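Long-range contacts in 2-hydroxyisobutyryl-CoA synthetase (Aquincola tertiaricarbonis, PDB 6HDY), which belongs to the ANL superfamily of AMP-binding enzymes, with a large N-terminal part and a smaller C-terminal domain: residues V317-R322 with T346-D351; C299-I304 with R357-L362; V95-L100 with I338-G343. One frame throughout, in Å; residues are numbered along the deposited sequence.

Contact 1 (V317-R322 with T346-D351)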
loop_
_atom_site.group_PDB
_atom_site.type_symbol
_atom_site.label_atom_id
_atom_site.label_comp_id
_atom_site.label_asym_id
_atom_site.label_seq_id
_atom_site.Cartn_x
_atom_site.Cartn_y
_atom_site.Cartn_z
ATOM N N VAL A 317 36.087 -1.841 -12.770
ATOM C CA VAL A 317 37.274 -1.584 -11.947
ATOM C C VAL A 317 37.730 -2.953 -11.411
ATOM O O VAL A 317 36.868 -3.836 -11.258
ATOM C CB VAL A 317 37.055 -0.544 -10.800
ATOM C CG1 VAL A 317 36.654 0.818 -11.349
ATOM C CG2 VAL A 317 36.057 -1.017 -9.743
ATOM N N PRO A 318 39.041 -3.189 -11.126
ATOM C CA PRO A 318 39.439 -4.506 -10.581
ATOM C C PRO A 318 38.798 -4.759 -9.218
ATOM O O PRO A 318 38.394 -3.795 -8.558
ATOM C CB PRO A 318 40.972 -4.384 -10.437
ATOM C CG PRO A 318 41.365 -3.249 -11.311
ATOM C CD PRO A 318 40.215 -2.296 -11.254
ATOM N N TYR A 319 38.705 -6.035 -8.789
ATOM C CA TYR A 319 38.171 -6.364 -7.465
ATOM C C TYR A 319 39.078 -5.791 -6.379
ATOM O O TYR A 319 40.299 -5.772 -6.531
ATOM C CB TYR A 319 37.974 -7.870 -7.301
ATOM C CG TYR A 319 36.959 -8.454 -8.258
ATOM C CD1 TYR A 319 35.622 -8.053 -8.221
ATOM C CD2 TYR A 319 37.330 -9.401 -9.205
ATOM C CE1 TYR A 319 34.676 -8.603 -9.089
ATOM C CE2 TYR A 319 36.399 -9.941 -10.090
ATOM C CZ TYR A 319 35.073 -9.545 -10.026
ATOM O OH TYR A 319 34.164 -10.110 -10.883
ATOM N N GLY A 320 38.471 -5.265 -5.327
ATOM C CA GLY A 320 39.201 -4.595 -4.256
ATOM C C GLY A 320 39.213 -3.091 -4.449
ATOM O O GLY A 320 39.702 -2.359 -3.587
ATOM N N GLN A 321 38.669 -2.621 -5.592
ATOM C CA GLN A 321 38.582 -1.201 -5.936
ATOM C C GLN A 321 37.130 -0.674 -5.914
ATOM O O GLN A 321 36.176 -1.445 -6.059
ATOM C CB GLN A 321 39.296 -0.906 -7.271
ATOM C CG GLN A 321 39.861 0.514 -7.399
ATOM C CD GLN A 321 40.595 0.978 -6.160
ATOM O OE1 GLN A 321 41.614 0.395 -5.764
ATOM N NE2 GLN A 321 40.067 2.014 -5.501
ATOM N N ARG A 322 36.988 0.642 -5.649
ATOM C CA ARG A 322 35.717 1.362 -5.572
ATOM C C ARG A 322 35.279 1.837 -6.960
ATOM O O ARG A 322 36.120 2.159 -7.803
ATOM C CB ARG A 322 35.834 2.567 -4.618
ATOM C CG ARG A 322 35.924 2.226 -3.131
ATOM C CD ARG A 322 36.036 3.487 -2.282
ATOM N NE ARG A 322 35.749 3.224 -0.866
ATOM C CZ ARG A 322 35.249 4.118 -0.013
ATOM N NH1 ARG A 322 35.018 3.783 1.252
ATOM N NH2 ARG A 322 34.961 5.350 -0.424
ATOM N N THR A 346 30.403 2.185 -4.556
ATOM C CA THR A 346 30.586 0.922 -3.834
ATOM C C THR A 346 32.012 0.400 -4.043
ATOM O O THR A 346 32.789 0.974 -4.803
ATOM C CB THR A 346 29.513 -0.124 -4.253
ATOM O OG1 THR A 346 29.459 -1.168 -3.282
ATOM C CG2 THR A 346 29.779 -0.730 -5.628
ATOM N N LEU A 347 32.332 -0.692 -3.361
ATOM C CA LEU A 347 33.554 -1.459 -3.493
ATOM C C LEU A 347 33.065 -2.892 -3.681
ATOM O O LEU A 347 32.161 -3.345 -2.962
ATOM C CB LEU A 347 34.441 -1.358 -2.232
ATOM C CG LEU A 347 35.846 -1.973 -2.368
ATOM C CD1 LEU A 347 36.851 -1.185 -1.584
ATOM C CD2 LEU A 347 35.880 -3.408 -1.898
ATOM N N TRP A 348 33.685 -3.600 -4.629
ATOM C CA TRP A 348 33.375 -4.996 -4.912
ATOM C C TRP A 348 34.635 -5.873 -4.837
ATOM O O TRP A 348 35.734 -5.418 -5.168
ATOM C CB TRP A 348 32.573 -5.186 -6.237
ATOM C CG TRP A 348 33.306 -5.074 -7.561
ATOM C CD1 TRP A 348 34.484 -4.424 -7.818
ATOM C CD2 TRP A 348 32.823 -5.541 -8.829
ATOM N NE1 TRP A 348 34.797 -4.522 -9.155
ATOM C CE2 TRP A 348 33.798 -5.208 -9.797
ATOM C CE3 TRP A 348 31.659 -6.226 -9.240
ATOM C CZ2 TRP A 348 33.632 -5.510 -11.155
ATOM C CZ3 TRP A 348 31.519 -6.559 -10.573
ATOM C CH2 TRP A 348 32.489 -6.187 -11.519
ATOM N N THR A 349 34.467 -7.107 -4.334
ATOM C CA THR A 349 35.535 -8.108 -4.197
ATOM C C THR A 349 35.020 -9.426 -4.749
ATOM O O THR A 349 33.810 -9.567 -4.962
ATOM C CB THR A 349 36.019 -8.231 -2.737
ATOM O OG1 THR A 349 34.908 -8.495 -1.875
ATOM C CG2 THR A 349 36.784 -7.008 -2.265
ATOM N N ASN A 350 35.923 -10.359 -5.045
ATOM C CA ASN A 350 35.541 -11.658 -5.577
ATOM C C ASN A 350 36.163 -12.826 -4.793
ATOM O O ASN A 350 36.535 -13.850 -5.368
ATOM C CB ASN A 350 35.813 -11.759 -7.077
ATOM C CG ASN A 350 35.002 -12.834 -7.767
ATOM O OD1 ASN A 350 33.893 -13.183 -7.338
ATOM N ND2 ASN A 350 35.549 -13.406 -8.832
ATOM N N ASP A 351 36.205 -12.695 -3.472
ATOM C CA ASP A 351 36.727 -13.763 -2.622
ATOM C C ASP A 351 35.581 -14.689 -2.203
ATOM O O ASP A 351 34.417 -14.310 -2.308
ATOM C CB ASP A 351 37.453 -13.172 -1.412
ATOM C CG ASP A 351 38.559 -12.224 -1.818
ATOM O OD1 ASP A 351 39.253 -12.513 -2.822
ATOM O OD2 ASP A 351 38.706 -11.172 -1.162
#

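Contact 2 (C299-I304 with R357-L362). With SO4 (sulfate ion), chain E.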
loop_
_atom_site.group_PDB
_atom_site.type_symbol
_atom_site.label_atom_id
_atom_site.label_comp_id
_atom_site.label_asym_id
_atom_site.label_seq_id
_atom_site.Cartn_x
_atom_site.Cartn_y
_atom_site.Cartn_z
ATOM N N CYS A 299 26.198 -9.933 -5.462
ATOM C CA CYS A 299 25.670 -9.531 -6.761
ATOM C C CYS A 299 25.143 -10.795 -7.400
ATOM O O CYS A 299 25.933 -11.575 -7.916
ATOM C CB CYS A 299 26.759 -8.896 -7.627
ATOM S SG CYS A 299 27.538 -7.442 -6.893
ATOM N N TRP A 300 23.820 -11.010 -7.353
ATOM C CA TRP A 300 23.163 -12.176 -7.945
ATOM C C TRP A 300 23.135 -11.984 -9.469
ATOM O O TRP A 300 22.130 -11.588 -10.049
ATOM C CB TRP A 300 21.771 -12.363 -7.337
ATOM C CG TRP A 300 21.783 -12.619 -5.860
ATOM C CD1 TRP A 300 22.177 -11.757 -4.881
ATOM C CD2 TRP A 300 21.286 -13.788 -5.189
ATOM N NE1 TRP A 300 22.008 -12.334 -3.645
ATOM C CE2 TRP A 300 21.447 -13.574 -3.800
ATOM C CE3 TRP A 300 20.705 -14.998 -5.629
ATOM C CZ2 TRP A 300 21.055 -14.528 -2.837
ATOM C CZ3 TRP A 300 20.327 -15.940 -4.679
ATOM C CH2 TRP A 300 20.498 -15.703 -3.304
ATOM N N GLN A 301 24.308 -12.244 -10.087
ATOM C CA GLN A 301 24.672 -12.010 -11.483
ATOM C C GLN A 301 23.759 -12.617 -12.551
ATOM O O GLN A 301 23.630 -12.025 -13.627
ATOM C CB GLN A 301 26.124 -12.452 -11.722
ATOM C CG GLN A 301 27.172 -11.586 -10.998
ATOM C CD GLN A 301 27.160 -10.122 -11.395
ATOM O OE1 GLN A 301 26.266 -9.347 -11.021
ATOM N NE2 GLN A 301 28.185 -9.693 -12.108
ATOM N N ASP A 302 23.172 -13.800 -12.291
ATOM C CA ASP A 302 22.267 -14.473 -13.236
ATOM C C ASP A 302 20.828 -13.928 -13.185
ATOM O O ASP A 302 19.968 -14.378 -13.967
ATOM C CB ASP A 302 22.303 -15.997 -13.058
ATOM C CG ASP A 302 22.072 -16.417 -11.630
ATOM O OD1 ASP A 302 23.019 -16.300 -10.820
ATOM O OD2 ASP A 302 20.934 -16.821 -11.310
ATOM N N ILE A 303 20.558 -12.977 -12.266
ATOM C CA ILE A 303 19.259 -12.298 -12.163
ATOM C C ILE A 303 19.388 -10.937 -12.897
ATOM O O ILE A 303 18.627 -10.665 -13.811
ATOM C CB ILE A 303 18.742 -12.171 -10.689
ATOM C CG1 ILE A 303 18.431 -13.575 -10.086
ATOM C CG2 ILE A 303 17.490 -11.245 -10.636
ATOM C CD1 ILE A 303 18.085 -13.648 -8.589
ATOM N N ILE A 304 20.390 -10.124 -12.510
ATOM C CA ILE A 304 20.775 -8.838 -13.096
ATOM C C ILE A 304 22.306 -8.821 -13.089
ATOM O O ILE A 304 22.923 -9.128 -12.069
ATOM C CB ILE A 304 20.167 -7.608 -12.327
ATOM C CG1 ILE A 304 18.669 -7.441 -12.649
ATOM C CG2 ILE A 304 20.968 -6.272 -12.547
ATOM C CD1 ILE A 304 17.920 -6.544 -11.690
ATOM N N ARG A 357 28.043 -19.209 -2.112
ATOM C CA ARG A 357 27.554 -18.694 -3.391
ATOM C C ARG A 357 28.742 -18.063 -4.127
ATOM O O ARG A 357 29.526 -17.302 -3.533
ATOM C CB ARG A 357 26.384 -17.710 -3.205
ATOM C CG ARG A 357 25.061 -18.422 -2.877
ATOM C CD ARG A 357 23.955 -17.455 -2.494
ATOM N NE ARG A 357 22.700 -18.144 -2.191
ATOM C CZ ARG A 357 22.310 -18.533 -0.979
ATOM N NH1 ARG A 357 21.144 -19.120 -0.810
ATOM N NH2 ARG A 357 23.092 -18.335 0.075
ATOM N N THR A 358 28.912 -18.433 -5.400
ATOM C CA THR A 358 30.040 -17.985 -6.230
ATOM C C THR A 358 29.758 -16.646 -6.951
ATOM O O THR A 358 29.877 -16.556 -8.176
ATOM C CB THR A 358 30.367 -19.093 -7.219
ATOM O OG1 THR A 358 29.154 -19.412 -7.877
ATOM C CG2 THR A 358 30.958 -20.351 -6.554
ATOM N N TYR A 359 29.399 -15.605 -6.182
ATOM C CA TYR A 359 29.052 -14.280 -6.695
ATOM C C TYR A 359 30.040 -13.204 -6.229
ATOM O O TYR A 359 30.524 -13.308 -5.091
ATOM C CB TYR A 359 27.664 -13.849 -6.146
ATOM C CG TYR A 359 26.446 -14.574 -6.682
ATOM C CD1 TYR A 359 26.254 -14.740 -8.053
ATOM C CD2 TYR A 359 25.430 -14.989 -5.829
ATOM C CE1 TYR A 359 25.099 -15.341 -8.553
ATOM C CE2 TYR A 359 24.285 -15.617 -6.318
ATOM C CZ TYR A 359 24.134 -15.807 -7.680
ATOM O OH TYR A 359 23.023 -16.456 -8.156
ATOM N N PRO A 360 30.211 -12.082 -7.002
ATOM C CA PRO A 360 30.990 -10.939 -6.486
ATOM C C PRO A 360 30.201 -10.333 -5.323
ATOM O O PRO A 360 28.979 -10.538 -5.216
ATOM C CB PRO A 360 31.028 -9.957 -7.666
ATOM C CG PRO A 360 30.647 -10.769 -8.862
ATOM C CD PRO A 360 29.674 -11.777 -8.340
ATOM N N ARG A 361 30.897 -9.626 -4.440
ATOM C CA ARG A 361 30.324 -9.069 -3.233
ATOM C C ARG A 361 30.593 -7.568 -3.117
ATOM O O ARG A 361 31.609 -7.074 -3.594
ATOM C CB ARG A 361 30.956 -9.811 -2.026
ATOM C CG ARG A 361 30.314 -9.569 -0.668
ATOM C CD ARG A 361 30.969 -10.442 0.388
ATOM N NE ARG A 361 30.165 -10.520 1.614
ATOM C CZ ARG A 361 30.459 -11.279 2.666
ATOM N NH1 ARG A 361 31.544 -12.047 2.662
ATOM N NH2 ARG A 361 29.680 -11.261 3.741
ATOM N N LEU A 362 29.693 -6.869 -2.425
ATOM C CA LEU A 362 29.793 -5.480 -2.008
ATOM C C LEU A 362 29.931 -5.610 -0.472
ATOM O O LEU A 362 28.920 -5.594 0.244
ATOM C CB LEU A 362 28.557 -4.663 -2.427
ATOM C CG LEU A 362 28.108 -4.776 -3.899
ATOM C CD1 LEU A 362 26.894 -3.884 -4.175
ATOM C CD2 LEU A 362 29.240 -4.442 -4.872
HETATM S S SO4 E . 33.568 -13.013 5.251
HETATM O O1 SO4 E . 33.836 -13.469 3.881
HETATM O O2 SO4 E . 32.165 -12.631 5.418
HETATM O O3 SO4 E . 33.862 -14.097 6.190
HETATM O O4 SO4 E . 34.412 -11.853 5.538
#

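Contact 3 (V95-L100 with I338-G343)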
loop_
_atom_site.group_PDB
_atom_site.type_symbol
_atom_site.label_atom_id
_atom_site.label_comp_id
_atom_site.label_asym_id
_atom_site.label_seq_id
_atom_site.Cartn_x
_atom_site.Cartn_y
_atom_site.Cartn_z
ATOM N N VAL A 95 22.989 3.916 -19.803
ATOM C CA VAL A 95 21.724 4.640 -19.766
ATOM C C VAL A 95 21.763 5.499 -18.504
ATOM O O VAL A 95 22.172 5.017 -17.458
ATOM C CB VAL A 95 20.515 3.678 -19.732
ATOM C CG1 VAL A 95 19.200 4.458 -19.555
ATOM C CG2 VAL A 95 20.482 2.798 -20.983
ATOM N N LYS A 96 21.370 6.763 -18.618
ATOM C CA LYS A 96 21.250 7.696 -17.497
ATOM C C LYS A 96 19.751 7.869 -17.171
ATOM O O LYS A 96 18.907 7.707 -18.055
ATOM C CB LYS A 96 21.882 9.051 -17.856
ATOM C CG LYS A 96 23.410 9.038 -17.914
ATOM C CD LYS A 96 23.952 10.346 -18.478
ATOM C CE LYS A 96 25.457 10.455 -18.398
ATOM N NZ LYS A 96 25.964 11.673 -19.096
ATOM N N LYS A 97 19.420 8.206 -15.911
ATOM C CA LYS A 97 18.030 8.464 -15.490
ATOM C C LYS A 97 17.423 9.651 -16.292
ATOM O O LYS A 97 16.246 9.614 -16.658
ATOM C CB LYS A 97 17.954 8.704 -13.979
ATOM C CG LYS A 97 17.544 7.463 -13.181
ATOM C CD LYS A 97 18.691 6.869 -12.381
ATOM C CE LYS A 97 18.839 7.484 -11.018
ATOM N NZ LYS A 97 20.275 7.703 -10.681
ATOM N N THR A 98 18.261 10.642 -16.654
ATOM C CA THR A 98 17.855 11.777 -17.488
ATOM C C THR A 98 17.422 11.292 -18.895
ATOM O O THR A 98 16.529 11.908 -19.487
ATOM C CB THR A 98 18.983 12.822 -17.597
ATOM O OG1 THR A 98 20.099 12.240 -18.267
ATOM C CG2 THR A 98 19.430 13.359 -16.244
ATOM N N ASP A 99 18.036 10.179 -19.414
ATOM C CA ASP A 99 17.683 9.620 -20.729
ATOM C C ASP A 99 16.294 9.001 -20.695
ATOM O O ASP A 99 15.544 9.144 -21.642
ATOM C CB ASP A 99 18.734 8.589 -21.212
ATOM C CG ASP A 99 20.149 9.135 -21.348
ATOM O OD1 ASP A 99 20.295 10.321 -21.732
ATOM O OD2 ASP A 99 21.104 8.368 -21.119
ATOM N N LEU A 100 15.941 8.348 -19.577
ATOM C CA LEU A 100 14.634 7.727 -19.367
ATOM C C LEU A 100 13.513 8.782 -19.334
ATOM O O LEU A 100 12.458 8.586 -19.944
ATOM C CB LEU A 100 14.670 6.942 -18.042
ATOM C CG LEU A 100 15.044 5.458 -18.082
ATOM C CD1 LEU A 100 15.695 5.028 -19.402
ATOM C CD2 LEU A 100 15.827 5.071 -16.863
ATOM N N ILE A 338 19.389 -1.738 -19.766
ATOM C CA ILE A 338 20.650 -2.277 -20.274
ATOM C C ILE A 338 21.752 -1.272 -20.003
ATOM O O ILE A 338 21.852 -0.237 -20.665
ATOM C CB ILE A 338 20.593 -2.752 -21.762
ATOM C CG1 ILE A 338 19.387 -3.689 -22.002
ATOM C CG2 ILE A 338 21.908 -3.438 -22.156
ATOM C CD1 ILE A 338 19.037 -3.889 -23.416
ATOM N N ARG A 339 22.577 -1.600 -19.021
ATOM C CA ARG A 339 23.692 -0.788 -18.563
ATOM C C ARG A 339 23.198 0.544 -18.008
ATOM O O ARG A 339 23.650 1.606 -18.420
ATOM C CB ARG A 339 24.807 -0.657 -19.640
ATOM C CG ARG A 339 25.696 -1.872 -19.611
ATOM C CD ARG A 339 26.822 -1.916 -20.617
ATOM N NE ARG A 339 27.656 -0.717 -20.663
ATOM C CZ ARG A 339 28.716 -0.485 -19.896
ATOM N NH1 ARG A 339 29.056 -1.341 -18.940
ATOM N NH2 ARG A 339 29.428 0.618 -20.061
ATOM N N LEU A 340 22.262 0.485 -17.053
ATOM C CA LEU A 340 21.806 1.704 -16.376
ATOM C C LEU A 340 22.838 2.108 -15.318
ATOM O O LEU A 340 23.243 1.290 -14.480
ATOM C CB LEU A 340 20.399 1.571 -15.749
ATOM C CG LEU A 340 19.862 2.730 -14.855
ATOM C CD1 LEU A 340 19.551 3.987 -15.681
ATOM C CD2 LEU A 340 18.618 2.292 -14.071
ATOM N N LEU A 341 23.271 3.373 -15.405
ATOM C CA LEU A 341 24.212 4.003 -14.495
ATOM C C LEU A 341 23.462 4.331 -13.179
ATOM O O LEU A 341 22.454 5.028 -13.210
ATOM C CB LEU A 341 24.792 5.272 -15.159
ATOM C CG LEU A 341 25.692 6.186 -14.302
ATOM C CD1 LEU A 341 26.929 5.446 -13.807
ATOM C CD2 LEU A 341 26.117 7.414 -15.092
ATOM N N SER A 342 23.919 3.776 -12.045
ATOM C CA SER A 342 23.259 4.003 -10.755
ATOM C C SER A 342 23.566 5.367 -10.193
ATOM O O SER A 342 22.689 5.996 -9.602
ATOM C CB SER A 342 23.646 2.933 -9.743
ATOM O OG SER A 342 24.997 3.095 -9.342
ATOM N N GLY A 343 24.805 5.806 -10.386
ATOM C CA GLY A 343 25.326 7.054 -9.848
ATOM C C GLY A 343 25.734 6.880 -8.395
ATOM O O GLY A 343 25.943 7.865 -7.686
HETATM O O HOH W 1 21.893 7.773 -14.139
#

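Contact 1 (V317-R322 with T346-D351)
Gly320 N donates to Trp348 O in a short bond of 2.7 Å, straight at the hydrogen (179°) and lying in the plane of the carbonyl. A second bond runs from the indole: Trp348 NE1 reaches Val317 O at 3.0 Å. The oxygen sits in the ring plane of Trp348, at its edge, while the nitrogen stands above the carbonyl plane of Val317 and not on a lone pair. Trp348 CG lies between its own backbone N and carbonyl carbon (chi1 76°), which turns the N-H edge of the indole to Val317 O. A CA-H...O contact joins Arg322 CA to Thr346 O.

The loop contains a type II beta turn from Pro318 to Gln321, closed by Gln321 N on Pro318 O, and glycine at its third position suits the positive phi there. It leads into strand 322-329, which pairs with strand 340-347: Arg322 and Leu347 form an antiparallel non-hydrogen-bonded pair, both side chains on the sheet face that also carries Phe367, whose ring has a cation-pi contact with Arg322.

Further out, packing centres on Tyr319. The edge of its ring meets one face of the indole in an edge-to-face pair with planes 50° apart, CE1 lying 3.6 Å from Trp348 CE2. Asn350 CB lies over one face of the Tyr319 ring in a CH-pi contact, 3.5 Å from its centroid and almost on its normal. Leu347 CD1 rests 3.9 Å from Arg322 CG, the two side chains crossing at about a right angle, and Thr349 CG2 approaches Gly320. Val308 and Pro360 also touch Trp348.

Contact 2 (C299-I304 with R357-L362)
Tyr359 projects its ring into a bay lined by the backbone of Cys299 to Gln301, the indole of Trp300 and the carboxylate of Asp302. Trp300 CA is the bump beneath the ring: it stands 3.8 Å from the phenol centroid, close to the ring normal, in a CH-pi contact. At the far end Asp302 takes the hydroxyl, with Tyr359 OH 2.7 Å from Asp302 OD1. OD1 uses its syn lone pair and lies in the ring plane at the edge; the carboxylate plane is turned 19° from the ring. Asp302 CG sits between the backbone N and carbonyl carbon (chi1 52°), bringing OD1 to the phenol, while OD2 forms salt bridges with Arg38 and Arg153.

The indole of Trp300 walls one side of the ring. Tyr359 CE2 lies over the indole face near its rim, 3.7 Å from Trp300 CD2, with the two planes oblique at 40°. Trp300 CH2 meets Arg357 NE at 3.5 Å; that nitrogen is salt-bridged to Glu39.

The backbones meet where strands 297-299 and 361-362 run antiparallel in a small three-stranded sheet. Here Cys299 N donates to Pro360 O at 2.9 Å. Just beyond, an inverse gamma turn centred on Trp300 carries the chain around the phenol.

Pro360 CD fits between Cys299 O and Gln301 CG, 3.7 Å from the latter atom; Gln301 OE1 accepts from Thr306 N. Cys299 SG packs on Leu362 CD2 at 4.0 Å. Arg361 NH1 binds a sulfate ion that probably came with the crystallisation solution.

Contact 3 (V95-L100 with I338-G343)
Val95 and the strand residues Arg339 to Leu341 are joined by two backbone hydrogen bonds. Val95 N donates to Arg339 O at 2.8 Å, tilted from the carbonyl plane, and Leu341 N donates to Val95 O at 2.9 Å, nearly straight at the hydrogen (176°). Together they make a single bridge between Val95 and Leu340. Leu340 CA adds a CA-H...O contact to the same Val95 oxygen.

The Lys97 side chain is folded rather than extended, which brings NZ to Ser342 O at 3.1 Å, a weak bond; Arg369 also makes a weak hydrogen bond to that oxygen. One water accepts from Lys97 N and donates to Leu341 O, bridging the first turn of the helix to the strand.

Lys96 occupies the N-cap position of helix 97-106, and its backbone N is received by Asp99 OD2 at 3.0 Å. On the strand side, Arg339 and Leu340 both face Tyr327 in a G1 beta bulge. The bridge thus ties the start of a helix to a bulged strand of the antiparallel sheet in the AMP-binding enzyme fold, with the side chain of Ser342 about 5 Å from the bound 8LQ.

Apolar packing gathers on Leu340 CD1. Leu340 CG stands opposite its own backbone N (chi1 173°), which sends CD1 toward Val95 and Leu100: CD1 is 3.9 Å from Val95 CG1 and 4.1 Å from Leu100 CD2. Phe67 and Tyr68 of helix 66-74 also pack on Val95. Separately, a methyl meets a carbonyl oxygen, Val95 CG2 lying 3.3 Å from Ile338 O.

Overall arrangement
Contacts 1 and 3 both use strand 340-347 of the five-stranded antiparallel sheet, contact 3 toward its N-terminal part and contact 1 toward its C-terminal part, with centres about 21 Å apart. Contact 2 uses strand 361-362 of the smaller sheet; its centre is about 13 Å from that of contact 1 and 20 Å from that of contact 3. Contacts 1 and 2 touch directly, Thr349 N lying 3.0 Å from Arg361 O in a probable hydrogen bond. Along the chain come 95-100, 299-304, 317-322, 338-343, 346-351 and 357-362. Contact 3 therefore joins helix 97-106 to a beta region more than 230 residues later, which lies close to the bound 8LQ.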